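Local coordinates for translation initiation factor eIF2b-like protein (Chaetomium thermophilum, PDB 4ZEM) that is the beta subunit of eIF2B, the decameric complex that probably acts as guanine nucleotide exchange factor for eIF2 in translation initiation, at residues 53-62 with 159-168; 212-222 with 243-253. One frame throughout, in Å; residues are numbered along the deposited sequence.

Interaction 1. Residues 53-62 with 159-168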
loop_
_atom_site.group_PDB
_atom_site.type_symbol
_atom_site.label_atom_id
_atom_site.label_comp_id
_atom_site.label_asym_id
_atom_site.label_seq_id
_atom_site.Cartn_x
_atom_site.Cartn_y
_atom_site.Cartn_z
ATOM N N LEU A 53 -4.559 12.236 7.564
ATOM C CA LEU A 53 -4.266 11.858 8.944
ATOM C C LEU A 53 -3.250 12.814 9.565
ATOM O O LEU A 53 -3.325 13.128 10.754
ATOM C CB LEU A 53 -3.761 10.416 9.017
ATOM C CG LEU A 53 -4.823 9.354 8.723
ATOM C CD1 LEU A 53 -4.290 7.960 9.028
ATOM C CD2 LEU A 53 -6.108 9.635 9.504
ATOM N N ARG A 54 -2.314 13.290 8.749
ATOM C CA ARG A 54 -1.347 14.281 9.203
ATOM C C ARG A 54 -2.049 15.570 9.634
ATOM O O ARG A 54 -1.671 16.200 10.625
ATOM C CB ARG A 54 -0.331 14.587 8.109
ATOM C CG ARG A 54 0.843 15.424 8.581
ATOM C CD ARG A 54 1.819 15.685 7.452
ATOM N NE ARG A 54 2.882 16.594 7.858
ATOM C CZ ARG A 54 2.864 17.905 7.642
ATOM N NH1 ARG A 54 1.835 18.462 7.018
ATOM N NH2 ARG A 54 3.878 18.655 8.048
ATOM N N GLN A 55 -3.081 15.945 8.888
ATOM C CA GLN A 55 -3.834 17.152 9.185
ATOM C C GLN A 55 -4.708 16.948 10.421
ATOM O O GLN A 55 -4.967 17.888 11.173
ATOM C CB GLN A 55 -4.708 17.538 7.992
ATOM C CG GLN A 55 -3.969 18.254 6.887
ATOM C CD GLN A 55 -3.284 19.522 7.352
ATOM O OE1 GLN A 55 -3.843 20.298 8.128
ATOM N NE2 GLN A 55 -2.063 19.741 6.873
ATOM N N VAL A 56 -5.145 15.710 10.632
ATOM C CA VAL A 56 -5.877 15.351 11.842
ATOM C C VAL A 56 -4.984 15.516 13.068
ATOM O O VAL A 56 -5.399 16.082 14.075
ATOM C CB VAL A 56 -6.409 13.903 11.763
ATOM C CG1 VAL A 56 -6.947 13.445 13.104
ATOM C CG2 VAL A 56 -7.476 13.793 10.690
ATOM N N VAL A 57 -3.747 15.042 12.967
ATOM C CA VAL A 57 -2.782 15.193 14.051
ATOM C C VAL A 57 -2.534 16.676 14.316
ATOM O O VAL A 57 -2.469 17.111 15.463
ATOM C CB VAL A 57 -1.449 14.480 13.738
ATOM C CG1 VAL A 57 -0.411 14.793 14.807
ATOM C CG2 VAL A 57 -1.670 12.979 13.635
ATOM N N ALA A 58 -2.405 17.445 13.241
ATOM C CA ALA A 58 -2.109 18.871 13.337
ATOM C C ALA A 58 -3.269 19.739 13.841
ATOM O O ALA A 58 -3.074 20.585 14.703
ATOM C CB ALA A 58 -1.643 19.388 11.983
ATOM N N LYS A 59 -4.461 19.553 13.286
ATOM C CA LYS A 59 -5.571 20.460 13.560
ATOM C C LYS A 59 -6.628 19.990 14.565
ATOM O O LYS A 59 -7.335 20.822 15.128
ATOM C CB LYS A 59 -6.265 20.824 12.249
ATOM C CG LYS A 59 -5.351 21.480 11.226
ATOM C CD LYS A 59 -6.149 21.948 10.022
ATOM C CE LYS A 59 -5.355 22.908 9.156
ATOM N NZ LYS A 59 -6.238 23.627 8.194
ATOM N N SER A 60 -6.776 18.683 14.775
ATOM C CA SER A 60 -7.790 18.209 15.724
ATOM C C SER A 60 -7.425 18.596 17.165
ATOM O O SER A 60 -6.273 18.921 17.455
ATOM C CB SER A 60 -7.993 16.697 15.605
ATOM O OG SER A 60 -6.941 15.984 16.228
ATOM N N LYS A 61 -8.409 18.543 18.064
ATOM C CA LYS A 61 -8.190 18.765 19.498
ATOM C C LYS A 61 -7.927 17.491 20.312
ATOM O O LYS A 61 -8.708 16.544 20.251
ATOM C CB LYS A 61 -9.410 19.474 20.097
ATOM C CG LYS A 61 -9.766 20.804 19.464
ATOM C CD LYS A 61 -11.102 21.301 19.997
ATOM C CE LYS A 61 -11.731 22.307 19.054
ATOM N NZ LYS A 61 -11.066 23.633 19.158
ATOM N N TRP A 62 -6.777 17.463 20.970
ATOM C CA TRP A 62 -6.370 16.357 21.816
ATOM C C TRP A 62 -5.287 16.865 22.752
ATOM O O TRP A 62 -4.520 17.748 22.384
ATOM C CB TRP A 62 -5.846 15.190 20.975
ATOM C CG TRP A 62 -4.743 15.573 20.048
ATOM C CD1 TRP A 62 -4.871 16.074 18.793
ATOM C CD2 TRP A 62 -3.339 15.491 20.304
ATOM N NE1 TRP A 62 -3.638 16.312 18.251
ATOM C CE2 TRP A 62 -2.680 15.962 19.160
ATOM C CE3 TRP A 62 -2.577 15.065 21.393
ATOM C CZ2 TRP A 62 -1.297 16.018 19.069
ATOM C CZ3 TRP A 62 -1.206 15.124 21.301
ATOM C CH2 TRP A 62 -0.579 15.595 20.148
ATOM N N LEU A 159 5.154 16.160 20.997
ATOM C CA LEU A 159 4.709 14.886 20.440
ATOM C C LEU A 159 4.049 15.121 19.089
ATOM O O LEU A 159 4.295 14.381 18.134
ATOM C CB LEU A 159 3.757 14.186 21.422
ATOM C CG LEU A 159 3.115 12.811 21.162
ATOM C CD1 LEU A 159 2.024 12.814 20.102
ATOM C CD2 LEU A 159 4.168 11.735 20.893
ATOM N N ARG A 160 3.237 16.172 19.013
ATOM C CA ARG A 160 2.525 16.520 17.791
ATOM C C ARG A 160 3.493 16.725 16.636
ATOM O O ARG A 160 3.268 16.231 15.533
ATOM C CB ARG A 160 1.690 17.785 17.999
ATOM C CG ARG A 160 0.813 18.168 16.817
ATOM C CD ARG A 160 0.210 19.549 17.025
ATOM N NE ARG A 160 1.076 20.582 16.469
ATOM C CZ ARG A 160 0.767 21.351 15.430
ATOM N NH1 ARG A 160 -0.401 21.217 14.822
ATOM N NH2 ARG A 160 1.631 22.260 15.000
ATOM N N SER A 161 4.575 17.449 16.903
ATOM C CA SER A 161 5.578 17.739 15.888
ATOM C C SER A 161 6.262 16.474 15.390
ATOM O O SER A 161 6.487 16.304 14.191
ATOM C CB SER A 161 6.625 18.713 16.428
ATOM O OG SER A 161 7.700 18.841 15.513
ATOM N N GLU A 162 6.603 15.591 16.319
ATOM C CA GLU A 162 7.303 14.360 15.973
ATOM C C GLU A 162 6.419 13.395 15.175
ATOM O O GLU A 162 6.890 12.729 14.249
ATOM C CB GLU A 162 7.826 13.679 17.239
ATOM C CG GLU A 162 9.225 13.086 17.097
ATOM C CD GLU A 162 10.314 14.141 16.921
ATOM O OE1 GLU A 162 11.487 13.750 16.741
ATOM O OE2 GLU A 162 10.011 15.354 16.960
ATOM N N VAL A 163 5.140 13.321 15.535
ATOM C CA VAL A 163 4.195 12.460 14.829
ATOM C C VAL A 163 3.975 12.921 13.395
ATOM O O VAL A 163 3.953 12.105 12.470
ATOM C CB VAL A 163 2.836 12.393 15.555
ATOM C CG1 VAL A 163 1.781 11.739 14.670
ATOM C CG2 VAL A 163 2.977 11.644 16.866
ATOM N N MET A 164 3.829 14.228 13.206
ATOM C CA MET A 164 3.632 14.774 11.870
ATOM C C MET A 164 4.821 14.458 10.966
ATOM O O MET A 164 4.655 14.110 9.793
ATOM C CB MET A 164 3.420 16.290 11.944
ATOM C CG MET A 164 2.084 16.717 12.540
ATOM S SD MET A 164 1.905 18.509 12.753
ATOM C CE MET A 164 2.079 19.082 11.067
ATOM N N ASP A 165 6.021 14.562 11.527
ATOM C CA ASP A 165 7.243 14.196 10.824
ATOM C C ASP A 165 7.228 12.725 10.393
ATOM O O ASP A 165 7.581 12.393 9.257
ATOM C CB ASP A 165 8.460 14.505 11.699
ATOM C CG ASP A 165 8.919 15.950 11.558
ATOM O OD1 ASP A 165 8.472 16.626 10.606
ATOM O OD2 ASP A 165 9.718 16.415 12.395
ATOM N N GLY A 166 6.821 11.850 11.307
ATOM C CA GLY A 166 6.771 10.422 11.044
ATOM C C GLY A 166 5.783 10.096 9.942
ATOM O O GLY A 166 6.017 9.194 9.122
ATOM N N ILE A 167 4.669 10.827 9.924
ATOM C CA ILE A 167 3.660 10.654 8.885
ATOM C C ILE A 167 4.193 11.086 7.518
ATOM O O ILE A 167 3.861 10.478 6.498
ATOM C CB ILE A 167 2.372 11.429 9.221
ATOM C CG1 ILE A 167 1.760 10.890 10.519
ATOM C CG2 ILE A 167 1.354 11.294 8.098
ATOM C CD1 ILE A 167 0.391 11.467 10.834
ATOM N N GLU A 168 5.035 12.114 7.492
ATOM C CA GLU A 168 5.653 12.534 6.236
ATOM C C GLU A 168 6.538 11.425 5.692
ATOM O O GLU A 168 6.603 11.195 4.488
ATOM C CB GLU A 168 6.481 13.803 6.428
ATOM C CG GLU A 168 5.825 15.063 5.913
ATOM C CD GLU A 168 6.593 16.318 6.293
ATOM O OE1 GLU A 168 6.904 16.498 7.491
ATOM O OE2 GLU A 168 6.883 17.126 5.386
#
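Val57 packs as a knob among Arg160, Val163, Met164 and Ile167, the centre of an antiparallel helix-helix contact between the end of helix 43-59 and helix 154-182. The short axes of 53-59 and 159-168 approach to 9.5 Å at 172°. The two methyls of Val57 divide the work: CG1 meets CG of Met164 at 3.9 Å, while CG2 lies against CD1 of Ile167. CG1 of Val163 touches both branches. This pairing belongs to the helical N-terminal part of an eIF2B alpha/beta/delta family subunit; Leu99 and Ile100 of helix 88-104 also pack on Ile167 and Val163. Arg54, extended from CG to NE, crosses Met164 at about a right angle, so that methyl CE of Met164 lies over one guanidinium face, 3.5 Å from NH2 of Arg54. The same NH2 makes a long salt bridge, 3.8 Å, to OE1 of Glu168, the guanidinium and carboxylate planes being 54° apart. Replacing Arg54 with an alanine would probably leave Glu168 without this charge partner and uncover the Met164 methyl. SD of Met164 reaches CB of Ala58 and stands over the centre of the Arg160 guanidinium. A bend in the Arg160 chain brings its NH1 to within 2.7 Å of the Ala58 carbonyl O, but the N-H...O angle of 123° makes this bond weak. Beyond the helix end, the Trp62 indole meets CB of Arg160 at its edge, 3.6 Å from CZ2, and its NE1 donates to Val57 O near the ring plane, which would limit the indole's rotation.

Interaction 2. Residues 212-222 with 243-253; sequences ASKRRFTVILA and LNAAGVSTINL
Strands 218-222 and 249-252 run parallel, 4.6 Å apart at closest approach and crossing at -23°, in a register that pairs Thr218 with Ser249 and Leu221 with Asn252. Val219 and Ile251 carry the central bonds: Val219 N donates to Ser249 O and Val219 O accepts from Ile251 N, each at 2.8 Å, and Ile251 O then receives Leu221 N. The bond from Ser249 N to Phe217 O is longer, 3.3 Å, and water 1 donates to Gly247 O beside it. With helix 237-246 between them, the strands form a beta-alpha-beta crossover at one border of a Rossmann-like sheet, where 249-252 is outermost within the chain. The helix ends in a Schellman motif at Gly247, whose positive phi suits glycine. Just beyond, Val248 points toward the other segment and splits its branches. CG1 touches CG2 of Val219 at 3.7 Å; CG2 sits over the Phe217 ring face in a CH-pi contact, 4.0 Å from the centroid, and also meets CB of Ala212. On the opposite face of the sheet from Val219, Ile220 and Ile251 run alongside one another in the same sense, with CG1 of Ile220 3.8 Å from CB of Ile251. Tyr261 packs on both isoleucines.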
loop_
_atom_site.group_PDB
_atom_site.type_symbol
_atom_site.label_atom_id
_atom_site.label_comp_id
_atom_site.label_asym_id
_atom_site.label_seq_id
_atom_site.Cartn_x
_atom_site.Cartn_y
_atom_site.Cartn_z
ATOM N N ALA A 212 14.057 -3.299 -18.155
ATOM C CA ALA A 212 14.416 -3.115 -19.557
ATOM C C ALA A 212 15.702 -2.307 -19.703
ATOM O O ALA A 212 16.449 -2.488 -20.667
ATOM C CB ALA A 212 13.281 -2.441 -20.307
ATOM N N SER A 213 15.935 -1.389 -18.767
ATOM C CA SER A 213 17.141 -0.564 -18.786
ATOM C C SER A 213 18.383 -1.411 -18.529
ATOM O O SER A 213 19.484 -0.997 -18.854
ATOM C CB SER A 213 17.067 0.568 -17.755
ATOM O OG SER A 213 17.228 0.079 -16.433
ATOM N N LYS A 214 18.220 -2.554 -17.863
ATOM C CA LYS A 214 19.375 -3.389 -17.533
ATOM C C LYS A 214 19.346 -4.807 -18.074
ATOM O O LYS A 214 20.277 -5.572 -17.852
ATOM C CB LYS A 214 19.532 -3.446 -16.022
ATOM C CG LYS A 214 19.645 -2.079 -15.400
ATOM C CD LYS A 214 20.124 -2.166 -13.981
ATOM C CE LYS A 214 20.443 -0.790 -13.446
ATOM N NZ LYS A 214 20.342 -0.765 -11.969
ATOM N N ARG A 215 18.272 -5.169 -18.763
ATOM C CA ARG A 215 18.116 -6.535 -19.247
ATOM C C ARG A 215 17.461 -6.567 -20.616
ATOM O O ARG A 215 16.647 -5.702 -20.950
ATOM C CB ARG A 215 17.273 -7.367 -18.267
ATOM C CG ARG A 215 17.916 -7.611 -16.923
ATOM C CD ARG A 215 18.780 -8.836 -16.991
ATOM N NE ARG A 215 19.290 -9.219 -15.683
ATOM C CZ ARG A 215 20.451 -8.807 -15.195
ATOM N NH1 ARG A 215 21.222 -8.006 -15.914
ATOM N NH2 ARG A 215 20.846 -9.208 -13.995
ATOM N N ARG A 216 17.793 -7.590 -21.394
ATOM C CA ARG A 216 17.140 -7.809 -22.672
ATOM C C ARG A 216 16.217 -9.016 -22.511
ATOM O O ARG A 216 16.687 -10.121 -22.248
ATOM C CB ARG A 216 18.174 -8.042 -23.776
ATOM C CG ARG A 216 17.611 -8.124 -25.184
ATOM C CD ARG A 216 18.278 -9.235 -25.990
ATOM N NE ARG A 216 18.082 -10.549 -25.377
ATOM C CZ ARG A 216 19.052 -11.417 -25.112
ATOM N NH1 ARG A 216 20.314 -11.117 -25.389
ATOM N NH2 ARG A 216 18.757 -12.586 -24.562
ATOM N N PHE A 217 14.911 -8.813 -22.668
ATOM C CA PHE A 217 13.953 -9.893 -22.436
ATOM C C PHE A 217 12.621 -9.634 -23.135
ATOM O O PHE A 217 12.473 -8.667 -23.885
ATOM C CB PHE A 217 13.725 -10.110 -20.928
ATOM C CG PHE A 217 13.090 -8.939 -20.220
ATOM C CD1 PHE A 217 13.819 -7.783 -19.958
ATOM C CD2 PHE A 217 11.783 -9.020 -19.748
ATOM C CE1 PHE A 217 13.237 -6.706 -19.292
ATOM C CE2 PHE A 217 11.202 -7.948 -19.071
ATOM C CZ PHE A 217 11.933 -6.786 -18.851
ATOM N N THR A 218 11.677 -10.547 -22.930
ATOM C CA THR A 218 10.368 -10.470 -23.563
ATOM C C THR A 218 9.244 -10.399 -22.535
ATOM O O THR A 218 9.222 -11.164 -21.570
ATOM C CB THR A 218 10.146 -11.687 -24.499
ATOM O OG1 THR A 218 11.173 -11.709 -25.501
ATOM C CG2 THR A 218 8.793 -11.623 -25.177
ATOM N N VAL A 219 8.295 -9.499 -22.759
ATOM C CA VAL A 219 7.149 -9.379 -21.872
ATOM C C VAL A 219 5.870 -9.819 -22.576
ATOM O O VAL A 219 5.547 -9.342 -23.666
ATOM C CB VAL A 219 6.994 -7.932 -21.360
ATOM C CG1 VAL A 219 5.716 -7.766 -20.553
ATOM C CG2 VAL A 219 8.190 -7.555 -20.527
ATOM N N ILE A 220 5.142 -10.728 -21.938
ATOM C CA ILE A 220 3.873 -11.199 -22.468
ATOM C C ILE A 220 2.738 -10.593 -21.646
ATOM O O ILE A 220 2.688 -10.745 -20.422
ATOM C CB ILE A 220 3.771 -12.737 -22.444
ATOM C CG1 ILE A 220 4.910 -13.378 -23.248
ATOM C CG2 ILE A 220 2.420 -13.191 -22.976
ATOM C CD1 ILE A 220 6.143 -13.702 -22.424
ATOM N N LEU A 221 1.867 -9.850 -22.317
ATOM C CA LEU A 221 0.758 -9.200 -21.640
ATOM C C LEU A 221 -0.520 -10.000 -21.855
ATOM O O LEU A 221 -0.972 -10.177 -22.988
ATOM C CB LEU A 221 0.597 -7.766 -22.142
ATOM C CG LEU A 221 1.810 -6.857 -21.929
ATOM C CD1 LEU A 221 1.650 -5.589 -22.719
ATOM C CD2 LEU A 221 1.973 -6.520 -20.462
ATOM N N ALA A 222 -1.079 -10.512 -20.766
ATOM C CA ALA A 222 -2.285 -11.321 -20.841
ATOM C C ALA A 222 -3.380 -10.777 -19.936
ATOM O O ALA A 222 -3.117 -10.364 -18.807
ATOM C CB ALA A 222 -1.978 -12.764 -20.481
ATOM N N LEU A 243 8.201 -0.167 -23.692
ATOM C CA LEU A 243 9.033 -1.360 -23.587
ATOM C C LEU A 243 9.825 -1.649 -24.848
ATOM O O LEU A 243 10.991 -2.020 -24.788
ATOM C CB LEU A 243 8.187 -2.576 -23.217
ATOM C CG LEU A 243 7.678 -2.653 -21.783
ATOM C CD1 LEU A 243 6.793 -3.868 -21.600
ATOM C CD2 LEU A 243 8.835 -2.677 -20.804
ATOM N N ASN A 244 9.177 -1.478 -25.990
ATOM C CA ASN A 244 9.805 -1.718 -27.281
ATOM C C ASN A 244 10.980 -0.778 -27.522
ATOM O O ASN A 244 12.012 -1.191 -28.052
ATOM C CB ASN A 244 8.782 -1.577 -28.416
ATOM C CG ASN A 244 7.707 -2.653 -28.377
ATOM O OD1 ASN A 244 7.904 -3.736 -27.815
ATOM N ND2 ASN A 244 6.559 -2.357 -28.979
ATOM N N ALA A 245 10.831 0.479 -27.112
ATOM C CA ALA A 245 11.899 1.462 -27.288
ATOM C C ALA A 245 13.098 1.125 -26.407
ATOM O O ALA A 245 14.242 1.411 -26.751
ATOM C CB ALA A 245 11.387 2.856 -26.985
ATOM N N ALA A 246 12.815 0.506 -25.268
ATOM C CA ALA A 246 13.834 0.147 -24.293
ATOM C C ALA A 246 14.648 -1.053 -24.781
ATOM O O ALA A 246 15.751 -1.307 -24.298
ATOM C CB ALA A 246 13.200 -0.144 -22.954
ATOM N N GLY A 247 14.067 -1.811 -25.708
ATOM C CA GLY A 247 14.721 -2.957 -26.311
ATOM C C GLY A 247 14.017 -4.250 -25.942
ATOM O O GLY A 247 14.497 -5.341 -26.235
ATOM N N VAL A 248 12.855 -4.131 -25.313
ATOM C CA VAL A 248 12.137 -5.311 -24.872
ATOM C C VAL A 248 11.018 -5.674 -25.844
ATOM O O VAL A 248 10.210 -4.829 -26.234
ATOM C CB VAL A 248 11.560 -5.097 -23.448
ATOM C CG1 VAL A 248 10.526 -6.162 -23.098
ATOM C CG2 VAL A 248 12.683 -5.123 -22.440
ATOM N N SER A 249 11.006 -6.941 -26.245
ATOM C CA SER A 249 9.948 -7.486 -27.085
ATOM C C SER A 249 8.676 -7.689 -26.278
ATOM O O SER A 249 8.725 -8.016 -25.089
ATOM C CB SER A 249 10.395 -8.798 -27.746
ATOM O OG SER A 249 11.494 -8.563 -28.615
ATOM N N THR A 250 7.537 -7.467 -26.923
ATOM C CA THR A 250 6.246 -7.637 -26.267
ATOM C C THR A 250 5.348 -8.566 -27.058
ATOM O O THR A 250 5.317 -8.534 -28.292
ATOM C CB THR A 250 5.524 -6.293 -26.042
ATOM O OG1 THR A 250 5.486 -5.557 -27.275
ATOM C CG2 THR A 250 6.257 -5.472 -24.999
ATOM N N ILE A 251 4.642 -9.415 -26.320
ATOM C CA ILE A 251 3.731 -10.374 -26.907
ATOM C C ILE A 251 2.319 -10.156 -26.390
ATOM O O ILE A 251 2.106 -9.980 -25.195
ATOM C CB ILE A 251 4.189 -11.816 -26.606
ATOM C CG1 ILE A 251 5.536 -12.080 -27.293
ATOM C CG2 ILE A 251 3.135 -12.827 -27.050
ATOM C CD1 ILE A 251 6.131 -13.460 -27.039
ATOM N N ASN A 252 1.362 -10.120 -27.305
ATOM C CA ASN A 252 -0.045 -10.077 -26.936
ATOM C C ASN A 252 -0.645 -11.461 -27.090
ATOM O O ASN A 252 -0.520 -12.084 -28.142
ATOM C CB ASN A 252 -0.815 -9.060 -27.780
ATOM C CG ASN A 252 -0.725 -7.658 -27.218
ATOM O OD1 ASN A 252 -0.915 -7.442 -26.019
ATOM N ND2 ASN A 252 -0.423 -6.694 -28.080
ATOM N N LEU A 253 -1.295 -11.929 -26.037
ATOM C CA LEU A 253 -1.901 -13.248 -26.010
ATOM C C LEU A 253 -3.400 -13.239 -26.184
ATOM O O LEU A 253 -4.088 -12.379 -25.652
ATOM C CB LEU A 253 -1.603 -13.924 -24.681
ATOM C CG LEU A 253 -0.424 -14.874 -24.627
ATOM C CD1 LEU A 253 -0.532 -15.690 -23.352
ATOM C CD2 LEU A 253 -0.458 -15.779 -25.842
HETATM O O HOH W 1 13.803 -7.995 -26.896
#

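Interaction 1 and interaction 2 lie on opposite sides of the chain's centre, their own centres 44 Å apart and their nearest atoms about 25 Å apart, so neither touches the other. They come in series along the chain: the first contact closes at residue 168, before residue 212 opens the second. Helix 154-182 carries the chain from the helical part toward strand 194-198, which adjoins strand 218-222 in the mixed sheet. Interaction 1 ties together helices through segments 97 residues apart, whereas interaction 2 builds one edge of the Rossmann-like sheet from segments 21 residues apart. Each part thus has its own packing, and helix 154-182 leads from one to the other.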